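Cow rumen GH26 endo-mannanase (PDB 6UEH) probably hydrolyses internal beta-1,4-mannosidic linkages in mannans such as galactomannan, as an endo-acting glycoside hydrolase of family 26 that also carries a CBM6 domain. Local coordinates at residues K31-Y36 with Y93-T98; W239-P244 with F327-A332. One frame throughout, in Å; residues are numbered along the deposited sequence.

Contact 1 (K31-Y36 with Y93-T98); sequences KIKGMY and YYDTWT
At one end of the CBM6 beta-sandwich, the loop bearing Ile32 and Lys33 closes over the corner at Asp95 and Thr96, with Trp97 just beyond it, where the chain passes from one sheet to the other. Lys33 bridges to Thr96 across the backbones, and Lys33 N donates to Asp95 O at 2.9 Å, nearly straight (163°) and in the carbonyl plane. Ile32 CG2 sits squarely over the five-membered ring of Trp97, 3.6 Å from its centroid, in a CH-pi contact. The methyl reaches the indole because it stands anti to the backbone N of Ile32. Tyr36 brings CB to within 3.7 Å of Trp97 NE1. That indole nitrogen donates to a water, which in turn donates to Ile32 O; a second water donates to Lys31 O and Asp95 O. The extended Lys33 chain runs past Thr96, and NZ meets Asp95 OD2 in a salt bridge of 3.3 Å whose hydrogen bond is weak. Replacing Trp97 by an alanine is likely to leave Ile32 CG2 without the ring it packs on and the first water without its indole donor. Tyr36 also touches Asp126, a calcium ligand. The contact thus combines a polar backbone-and-water seam, an apolar indole face and a charge pair at the surface.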
ATOM      1  N   LYS A  31      -8.117 -40.131  11.536  1.00 20.14           N
ATOM      2  CA  LYS A  31      -7.769 -39.418  12.758  1.00 20.50           C
ATOM      3  C   LYS A  31      -6.832 -38.255  12.473  1.00 17.98           C
ATOM      4  O   LYS A  31      -5.886 -38.386  11.696  1.00 19.51           O
ATOM      5  CB  LYS A  31      -7.109 -40.369  13.762  1.00 25.10           C
ATOM      6  CG  LYS A  31      -8.076 -41.175  14.612  1.00 28.63           C
ATOM      7  CD  LYS A  31      -8.622 -40.334  15.753  1.00 30.00           C
ATOM      8  CE  LYS A  31      -9.460 -41.166  16.714  1.00 32.20           C
ATOM      9  NZ  LYS A  31      -9.939 -40.350  17.865  1.00 30.86           N
ATOM     10  N   ILE A  32      -7.103 -37.113  13.094  1.00 14.59           N
ATOM     11  CA  ILE A  32      -6.119 -36.045  13.158  1.00 14.45           C
ATOM     12  C   ILE A  32      -5.054 -36.490  14.151  1.00 22.43           C
ATOM     13  O   ILE A  32      -5.378 -36.900  15.265  1.00 16.30           O
ATOM     14  CB  ILE A  32      -6.735 -34.700  13.603  1.00 13.33           C
ATOM     15  CG1 ILE A  32      -7.905 -34.311  12.692  1.00 12.28           C
ATOM     16  CG2 ILE A  32      -5.672 -33.608  13.628  1.00 13.76           C
ATOM     17  CD1 ILE A  32      -7.534 -34.222  11.216  1.00 13.65           C
ATOM     18  N   LYS A  33      -3.791 -36.431  13.746  1.00 17.65           N
ATOM     19  CA  LYS A  33      -2.714 -36.920  14.600  1.00 22.15           C
ATOM     20  C   LYS A  33      -2.541 -36.043  15.837  1.00 22.74           C
ATOM     21  O   LYS A  33      -2.848 -34.851  15.818  1.00 21.98           O
ATOM     22  CB  LYS A  33      -1.405 -37.001  13.814  1.00 25.76           C
ATOM     23  CG  LYS A  33      -1.444 -38.014  12.677  1.00 28.92           C
ATOM     24  CD  LYS A  33      -0.138 -38.039  11.903  1.00 33.31           C
ATOM     25  CE  LYS A  33      -0.205 -39.018  10.744  1.00 36.44           C
ATOM     26  NZ  LYS A  33       1.046 -38.999   9.932  1.00 41.09           N
ATOM     27  N   GLY A  34      -2.055 -36.645  16.916  1.00 22.01           N
ATOM     28  CA  GLY A  34      -1.866 -35.922  18.159  1.00 22.93           C
ATOM     29  C   GLY A  34      -3.051 -36.062  19.094  1.00 21.91           C
ATOM     30  O   GLY A  34      -3.765 -37.063  19.066  1.00 21.51           O
ATOM     31  N   MET A  35      -3.260 -35.050  19.928  1.00 24.09           N
ATOM     32  CA  MET A  35      -4.324 -35.083  20.922  1.00 23.77           C
ATOM     33  C   MET A  35      -5.132 -33.792  20.923  1.00 22.21           C
ATOM     34  O   MET A  35      -4.577 -32.705  21.096  1.00 20.61           O
ATOM     35  CB  MET A  35      -3.741 -35.324  22.316  1.00 29.41           C
ATOM     36  CG  MET A  35      -4.771 -35.287  23.435  1.00 32.02           C
ATOM     37  SD  MET A  35      -5.617 -36.863  23.662  1.00 89.25           S
ATOM     38  CE  MET A  35      -6.549 -36.529  25.151  1.00 54.38           C
ATOM     39  N   TYR A  36      -6.443 -33.910  20.732  1.00 19.59           N
ATOM     40  CA  TYR A  36      -7.318 -32.751  20.830  1.00 18.74           C
ATOM     41  C   TYR A  36      -7.589 -32.408  22.292  1.00 21.08           C
ATOM     42  O   TYR A  36      -7.460 -33.258  23.177  1.00 22.41           O
ATOM     43  CB  TYR A  36      -8.641 -32.990  20.088  1.00 17.13           C
ATOM     44  CG  TYR A  36      -9.321 -34.308  20.401  1.00 18.38           C
ATOM     45  CD1 TYR A  36      -9.852 -34.564  21.663  1.00 20.58           C
ATOM     46  CD2 TYR A  36      -9.451 -35.289  19.426  1.00 17.66           C
ATOM     47  CE1 TYR A  36     -10.478 -35.767  21.947  1.00 20.90           C
ATOM     48  CE2 TYR A  36     -10.078 -36.492  19.701  1.00 18.98           C
ATOM     49  CZ  TYR A  36     -10.589 -36.726  20.960  1.00 20.62           C
ATOM     50  OH  TYR A  36     -11.212 -37.921  21.234  1.00 22.78           O
ATOM     51  N   TYR A  93      -2.185 -27.831   4.330  1.00 18.60           N
ATOM     52  CA  TYR A  93      -2.464 -29.197   4.743  1.00 18.38           C
ATOM     53  C   TYR A  93      -1.840 -29.460   6.108  1.00 18.54           C
ATOM     54  O   TYR A  93      -0.615 -29.438   6.257  1.00 19.76           O
ATOM     55  CB  TYR A  93      -1.935 -30.193   3.710  1.00 20.37           C
ATOM     56  CG  TYR A  93      -2.160 -31.645   4.072  1.00 22.32           C
ATOM     57  CD1 TYR A  93      -3.357 -32.279   3.766  1.00 21.81           C
ATOM     58  CD2 TYR A  93      -1.169 -32.387   4.705  1.00 23.61           C
ATOM     59  CE1 TYR A  93      -3.566 -33.607   4.086  1.00 22.07           C
ATOM     60  CE2 TYR A  93      -1.369 -33.715   5.031  1.00 24.16           C
ATOM     61  CZ  TYR A  93      -2.569 -34.319   4.720  1.00 23.69           C
ATOM     62  OH  TYR A  93      -2.771 -35.640   5.042  1.00 23.81           O
ATOM     63  N   TYR A  94      -2.690 -29.685   7.104  1.00 17.38           N
ATOM     64  CA  TYR A  94      -2.245 -30.021   8.453  1.00 18.16           C
ATOM     65  C   TYR A  94      -2.892 -31.328   8.889  1.00 16.29           C
ATOM     66  O   TYR A  94      -4.099 -31.367   9.116  1.00 13.76           O
ATOM     67  CB  TYR A  94      -2.610 -28.915   9.450  1.00 18.77           C
ATOM     68  CG  TYR A  94      -1.845 -27.619   9.299  1.00 20.96           C
ATOM     69  CD1 TYR A  94      -0.496 -27.612   8.965  1.00 21.54           C
ATOM     70  CD2 TYR A  94      -2.477 -26.399   9.503  1.00 21.21           C
ATOM     71  CE1 TYR A  94       0.199 -26.421   8.834  1.00 23.72           C
ATOM     72  CE2 TYR A  94      -1.793 -25.210   9.377  1.00 22.30           C
ATOM     73  CZ  TYR A  94      -0.458 -25.223   9.042  1.00 23.53           C
ATOM     74  OH  TYR A  94       0.217 -24.030   8.917  1.00 24.40           O
ATOM     75  N   ASP A  95      -2.099 -32.390   9.012  1.00 16.70           N
ATOM     76  CA  ASP A  95      -2.638 -33.688   9.407  1.00 18.32           C
ATOM     77  C   ASP A  95      -2.496 -33.901  10.913  1.00 19.16           C
ATOM     78  O   ASP A  95      -2.849 -34.955  11.446  1.00 19.91           O
ATOM     79  CB  ASP A  95      -1.949 -34.818   8.631  1.00 21.47           C
ATOM     80  CG  ASP A  95      -0.496 -35.020   9.034  1.00 25.21           C
ATOM     81  OD1 ASP A  95       0.101 -34.127   9.673  1.00 25.73           O
ATOM     82  OD2 ASP A  95       0.059 -36.084   8.689  1.00 27.24           O
ATOM     83  N   THR A  96      -1.971 -32.879  11.579  1.00 18.61           N
ATOM     84  CA  THR A  96      -1.765 -32.873  13.021  1.00 19.12           C
ATOM     85  C   THR A  96      -2.245 -31.524  13.545  1.00 18.09           C
ATOM     86  O   THR A  96      -2.204 -30.534  12.815  1.00 16.76           O
ATOM     87  CB  THR A  96      -0.281 -33.095  13.384  1.00 22.59           C
ATOM     88  OG1 THR A  96       0.223 -34.223  12.661  1.00 25.57           O
ATOM     89  CG2 THR A  96      -0.107 -33.338  14.874  1.00 18.53           C
ATOM     90  N   TRP A  97      -2.714 -31.481  14.788  1.00 16.78           N
ATOM     91  CA  TRP A  97      -3.209 -30.233  15.364  1.00 16.69           C
ATOM     92  C   TRP A  97      -2.132 -29.152  15.343  1.00 18.09           C
ATOM     93  O   TRP A  97      -1.025 -29.352  15.841  1.00 19.15           O
ATOM     94  CB  TRP A  97      -3.716 -30.456  16.789  1.00 16.44           C
ATOM     95  CG  TRP A  97      -4.913 -31.340  16.845  1.00 15.19           C
ATOM     96  CD1 TRP A  97      -5.002 -32.569  17.432  1.00 15.90           C
ATOM     97  CD2 TRP A  97      -6.200 -31.074  16.271  1.00 14.50           C
ATOM     98  NE1 TRP A  97      -6.268 -33.081  17.266  1.00 15.44           N
ATOM     99  CE2 TRP A  97      -7.021 -32.184  16.556  1.00 14.99           C
ATOM    100  CE3 TRP A  97      -6.737 -30.003  15.545  1.00 13.81           C
ATOM    101  CZ2 TRP A  97      -8.351 -32.252  16.143  1.00 15.47           C
ATOM    102  CZ3 TRP A  97      -8.058 -30.076  15.134  1.00 12.54           C
ATOM    103  CH2 TRP A  97      -8.849 -31.192  15.432  1.00 13.00           C
ATOM    104  N   THR A  98      -2.472 -28.010  14.755  1.00 18.03           N
ATOM    105  CA  THR A  98      -1.512 -26.936  14.531  1.00 18.63           C
ATOM    106  C   THR A  98      -2.132 -25.572  14.832  1.00 17.57           C
ATOM    107  O   THR A  98      -3.256 -25.293  14.418  1.00 14.88           O
ATOM    108  CB  THR A  98      -1.000 -26.948  13.074  1.00 20.27           C
ATOM    109  OG1 THR A  98      -0.619 -28.281  12.705  1.00 20.42           O
ATOM    110  CG2 THR A  98       0.192 -26.012  12.909  1.00 22.34           C
TER
HETATM  111  O   HOH W   1      -4.410 -36.916   9.947  1.00 22.72           O
HETATM  112  O   HOH W   2      -7.061 -35.891  17.188  1.00 16.39           O

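Contact 2 (W239-P244 with F327-A332); sequences WHINVP and FWWGKA. With ACT (acetate ion), chain D.
At the C-terminal end of the GH26 TIM barrel, where hydrolases of this fold have their active site, two segments that follow neighbouring barrel strands meet; one end of the contact, His240 with Phe327, faces a bound acetate, and the rest is buried packing. His240 NE2 donates to acetate O at 2.6 Å, and the anion lies at the edge of the imidazole. Phe327 CZ approaches the same oxygen to 3.7 Å, also at the ring edge. The two rings meet obliquely with planes at 85°, Phe327 CZ lying 4.0 Å from His240 NE2. The acetate, probably from the crystallisation liquor, is also hydrogen-bonded to His312 NE2. His240 ND1 bonds to Asp206, which would hold the ring's rotation.

Beyond the histidine, Trp328 NE1 donates to Ile241 O at 3.0 Å; the bond is nearly straight (166°), and the oxygen lies in the indole plane. Trp328 CG lies between its backbone N and carbonyl carbon (chi1 66°), which turns the indole N-H to that carbonyl. Val243 CG1 covers one face of this indole, 3.8 Å from the centroid of its five-membered ring, while Trp329 CE3 covers the opposite face. Ile241 CG2 continues the apolar packing, 4.0 Å from Trp329 CZ3. The buried indole N-H of Trp328 is thus satisfied by a backbone carbonyl; that of Trp329 bonds instead to His312 O.

Ile241 and Trp239 pack against helix 280-301, Val243 pairs with Thr262 in a two-stranded sheet, and the segment 327-332 leads into helix 334-351.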
ATOM      1  N   TRP A 239       6.641   9.586 -11.906  1.00 14.50           N
ATOM      2  CA  TRP A 239       7.281   9.809 -13.197  1.00 15.64           C
ATOM      3  C   TRP A 239       6.496   9.118 -14.312  1.00 16.53           C
ATOM      4  O   TRP A 239       6.851   8.023 -14.739  1.00 17.39           O
ATOM      5  CB  TRP A 239       8.727   9.298 -13.157  1.00 15.89           C
ATOM      6  CG  TRP A 239       9.551   9.581 -14.379  1.00 16.53           C
ATOM      7  CD1 TRP A 239       9.470  10.672 -15.199  1.00 17.64           C
ATOM      8  CD2 TRP A 239      10.590   8.752 -14.918  1.00 18.04           C
ATOM      9  NE1 TRP A 239      10.395  10.571 -16.214  1.00 18.06           N
ATOM     10  CE2 TRP A 239      11.093   9.401 -16.064  1.00 19.15           C
ATOM     11  CE3 TRP A 239      11.141   7.521 -14.543  1.00 18.22           C
ATOM     12  CZ2 TRP A 239      12.121   8.860 -16.839  1.00 19.53           C
ATOM     13  CZ3 TRP A 239      12.163   6.987 -15.312  1.00 19.51           C
ATOM     14  CH2 TRP A 239      12.641   7.656 -16.446  1.00 19.86           C
ATOM     15  N   HIS A 240       5.424   9.760 -14.770  1.00 17.49           N
ATOM     16  CA  HIS A 240       4.584   9.200 -15.829  1.00 19.09           C
ATOM     17  C   HIS A 240       5.252   9.300 -17.200  1.00 19.57           C
ATOM     18  O   HIS A 240       4.709   9.919 -18.119  1.00 19.87           O
ATOM     19  CB  HIS A 240       3.223   9.905 -15.874  1.00 19.16           C
ATOM     20  CG  HIS A 240       2.285   9.493 -14.783  1.00 20.30           C
ATOM     21  ND1 HIS A 240       2.399   9.951 -13.488  1.00 19.56           N
ATOM     22  CD2 HIS A 240       1.212   8.667 -14.796  1.00 22.08           C
ATOM     23  CE1 HIS A 240       1.437   9.425 -12.750  1.00 21.28           C
ATOM     24  NE2 HIS A 240       0.704   8.641 -13.519  1.00 22.87           N
ATOM     25  N   ILE A 241       6.420   8.679 -17.339  1.00 17.95           N
ATOM     26  CA  ILE A 241       7.175   8.764 -18.583  1.00 16.80           C
ATOM     27  C   ILE A 241       6.484   7.984 -19.705  1.00 18.46           C
ATOM     28  O   ILE A 241       6.238   6.780 -19.592  1.00 16.84           O
ATOM     29  CB  ILE A 241       8.635   8.264 -18.395  1.00 17.68           C
ATOM     30  CG1 ILE A 241       9.391   8.286 -19.726  1.00 17.19           C
ATOM     31  CG2 ILE A 241       8.675   6.879 -17.748  1.00 17.55           C
ATOM     32  CD1 ILE A 241       9.571   9.678 -20.306  1.00 16.43           C
ATOM     33  N   ASN A 242       6.153   8.692 -20.781  1.00 18.88           N
ATOM     34  CA  ASN A 242       5.472   8.095 -21.924  1.00 20.45           C
ATOM     35  C   ASN A 242       6.431   7.460 -22.926  1.00 20.92           C
ATOM     36  O   ASN A 242       7.618   7.777 -22.959  1.00 17.74           O
ATOM     37  CB  ASN A 242       4.621   9.144 -22.652  1.00 21.64           C
ATOM     38  CG  ASN A 242       3.357   9.509 -21.895  1.00 22.51           C
ATOM     39  OD1 ASN A 242       3.354   9.617 -20.668  1.00 21.63           O
ATOM     40  ND2 ASN A 242       2.268   9.698 -22.633  1.00 20.45           N
ATOM     41  N   VAL A 243       5.897   6.560 -23.745  1.00 22.56           N
ATOM     42  CA  VAL A 243       6.617   6.037 -24.899  1.00 23.11           C
ATOM     43  C   VAL A 243       5.784   6.336 -26.141  1.00 23.99           C
ATOM     44  O   VAL A 243       4.578   6.560 -26.032  1.00 24.16           O
ATOM     45  CB  VAL A 243       6.878   4.517 -24.784  1.00 21.05           C
ATOM     46  CG1 VAL A 243       7.737   4.209 -23.563  1.00 20.29           C
ATOM     47  CG2 VAL A 243       5.561   3.748 -24.737  1.00 22.21           C
ATOM     48  N   PRO A 244       6.419   6.363 -27.325  1.00 24.92           N
ATOM     49  CA  PRO A 244       5.616   6.529 -28.542  1.00 25.68           C
ATOM     50  C   PRO A 244       4.671   5.351 -28.748  1.00 27.51           C
ATOM     51  O   PRO A 244       5.079   4.209 -28.538  1.00 28.73           O
ATOM     52  CB  PRO A 244       6.667   6.588 -29.658  1.00 26.94           C
ATOM     53  CG  PRO A 244       7.930   6.994 -28.973  1.00 25.79           C
ATOM     54  CD  PRO A 244       7.864   6.373 -27.611  1.00 21.78           C
ATOM     55  N   PHE A 327       0.350   0.160 -16.874  1.00 21.15           N
ATOM     56  CA  PHE A 327       1.497   0.964 -17.289  1.00 20.08           C
ATOM     57  C   PHE A 327       2.453   0.100 -18.106  1.00 20.59           C
ATOM     58  O   PHE A 327       2.539  -1.107 -17.878  1.00 19.61           O
ATOM     59  CB  PHE A 327       2.213   1.557 -16.076  1.00 18.78           C
ATOM     60  CG  PHE A 327       1.458   2.672 -15.410  1.00 20.11           C
ATOM     61  CD1 PHE A 327       0.837   3.656 -16.162  1.00 22.19           C
ATOM     62  CD2 PHE A 327       1.358   2.729 -14.030  1.00 19.99           C
ATOM     63  CE1 PHE A 327       0.142   4.681 -15.550  1.00 22.77           C
ATOM     64  CE2 PHE A 327       0.661   3.752 -13.411  1.00 20.48           C
ATOM     65  CZ  PHE A 327       0.052   4.727 -14.171  1.00 21.74           C
ATOM     66  N   TRP A 328       3.176   0.709 -19.046  1.00 20.58           N
ATOM     67  CA  TRP A 328       3.996  -0.072 -19.972  1.00 20.71           C
ATOM     68  C   TRP A 328       5.120  -0.833 -19.268  1.00 18.23           C
ATOM     69  O   TRP A 328       5.521  -1.904 -19.721  1.00 18.02           O
ATOM     70  CB  TRP A 328       4.578   0.817 -21.084  1.00 21.95           C
ATOM     71  CG  TRP A 328       5.571   1.868 -20.645  1.00 20.85           C
ATOM     72  CD1 TRP A 328       5.316   3.192 -20.429  1.00 21.34           C
ATOM     73  CD2 TRP A 328       6.976   1.687 -20.405  1.00 19.98           C
ATOM     74  NE1 TRP A 328       6.468   3.844 -20.057  1.00 19.85           N
ATOM     75  CE2 TRP A 328       7.501   2.943 -20.033  1.00 19.77           C
ATOM     76  CE3 TRP A 328       7.839   0.586 -20.462  1.00 19.41           C
ATOM     77  CZ2 TRP A 328       8.849   3.127 -19.717  1.00 19.14           C
ATOM     78  CZ3 TRP A 328       9.177   0.771 -20.148  1.00 18.76           C
ATOM     79  CH2 TRP A 328       9.669   2.033 -19.781  1.00 19.04           C
ATOM     80  N   TRP A 329       5.611  -0.304 -18.153  1.00 15.82           N
ATOM     81  CA  TRP A 329       6.733  -0.943 -17.472  1.00 17.01           C
ATOM     82  C   TRP A 329       6.349  -2.240 -16.752  1.00 18.18           C
ATOM     83  O   TRP A 329       7.221  -2.961 -16.271  1.00 19.20           O
ATOM     84  CB  TRP A 329       7.395   0.028 -16.486  1.00 17.00           C
ATOM     85  CG  TRP A 329       6.456   0.793 -15.596  1.00 16.58           C
ATOM     86  CD1 TRP A 329       5.842   0.338 -14.466  1.00 17.58           C
ATOM     87  CD2 TRP A 329       6.053   2.159 -15.750  1.00 17.59           C
ATOM     88  NE1 TRP A 329       5.071   1.334 -13.912  1.00 17.38           N
ATOM     89  CE2 TRP A 329       5.185   2.462 -14.681  1.00 17.93           C
ATOM     90  CE3 TRP A 329       6.337   3.156 -16.691  1.00 19.11           C
ATOM     91  CZ2 TRP A 329       4.599   3.718 -14.528  1.00 17.98           C
ATOM     92  CZ3 TRP A 329       5.754   4.401 -16.537  1.00 19.31           C
ATOM     93  CH2 TRP A 329       4.893   4.671 -15.464  1.00 18.55           C
ATOM     94  N   GLY A 330       5.057  -2.547 -16.692  1.00 18.75           N
ATOM     95  CA  GLY A 330       4.605  -3.780 -16.067  1.00 18.79           C
ATOM     96  C   GLY A 330       4.098  -4.791 -17.080  1.00 19.91           C
ATOM     97  O   GLY A 330       3.702  -5.904 -16.729  1.00 19.69           O
ATOM     98  N   LYS A 331       4.129  -4.392 -18.346  1.00 20.35           N
ATOM     99  CA  LYS A 331       3.547  -5.160 -19.441  1.00 22.25           C
ATOM    100  C   LYS A 331       4.232  -6.507 -19.674  1.00 23.65           C
ATOM    101  O   LYS A 331       3.613  -7.446 -20.171  1.00 24.81           O
ATOM    102  CB  LYS A 331       3.595  -4.326 -20.723  1.00 21.98           C
ATOM    103  CG  LYS A 331       2.814  -4.881 -21.896  1.00 23.96           C
ATOM    104  CD  LYS A 331       2.905  -3.924 -23.073  1.00 24.61           C
ATOM    105  CE  LYS A 331       2.124  -4.428 -24.276  1.00 27.78           C
ATOM    106  NZ  LYS A 331       2.205  -3.458 -25.400  1.00 29.54           N
ATOM    107  N   ALA A 332       5.509  -6.596 -19.314  1.00 23.80           N
ATOM    108  CA  ALA A 332       6.290  -7.803 -19.567  1.00 24.88           C
ATOM    109  C   ALA A 332       6.364  -8.724 -18.348  1.00 24.09           C
ATOM    110  O   ALA A 332       7.088  -9.719 -18.360  1.00 24.45           O
ATOM    111  CB  ALA A 332       7.689  -7.433 -20.027  1.00 24.57           C
TER
HETATM  112  C   ACT D 603      -1.782   7.820 -11.585  1.00 27.04           C
HETATM  113  O   ACT D 603      -1.663   7.711 -12.826  1.00 26.89           O
HETATM  114  OXT ACT D 603      -0.742   7.632 -10.917  1.00 25.18           O
HETATM  115  CH3 ACT D 603      -3.093   8.163 -10.943  1.00 27.65           C

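Overall arrangement
From the N terminus, the chain first builds the CBM6 beta-sandwich, where contact 1 joins the loop between strands 10-13 and 42-44 to the corner between strands 85-94 and 97-107, closing a largely beta loop of 56 residues. The chain then passes into the GH26 barrel. There contact 2 closes a loop of 82 residues that includes helix 280-301 and strand 306-309, tying together the segments that follow adjacent barrel strands 234-238 and 306-309. The two closures are in series, neither nesting nor crossing. Their centres lie 50 Å apart and their nearest atoms about 30 Å; each lies within its own family region, one at the surface and one buried, and they do not touch.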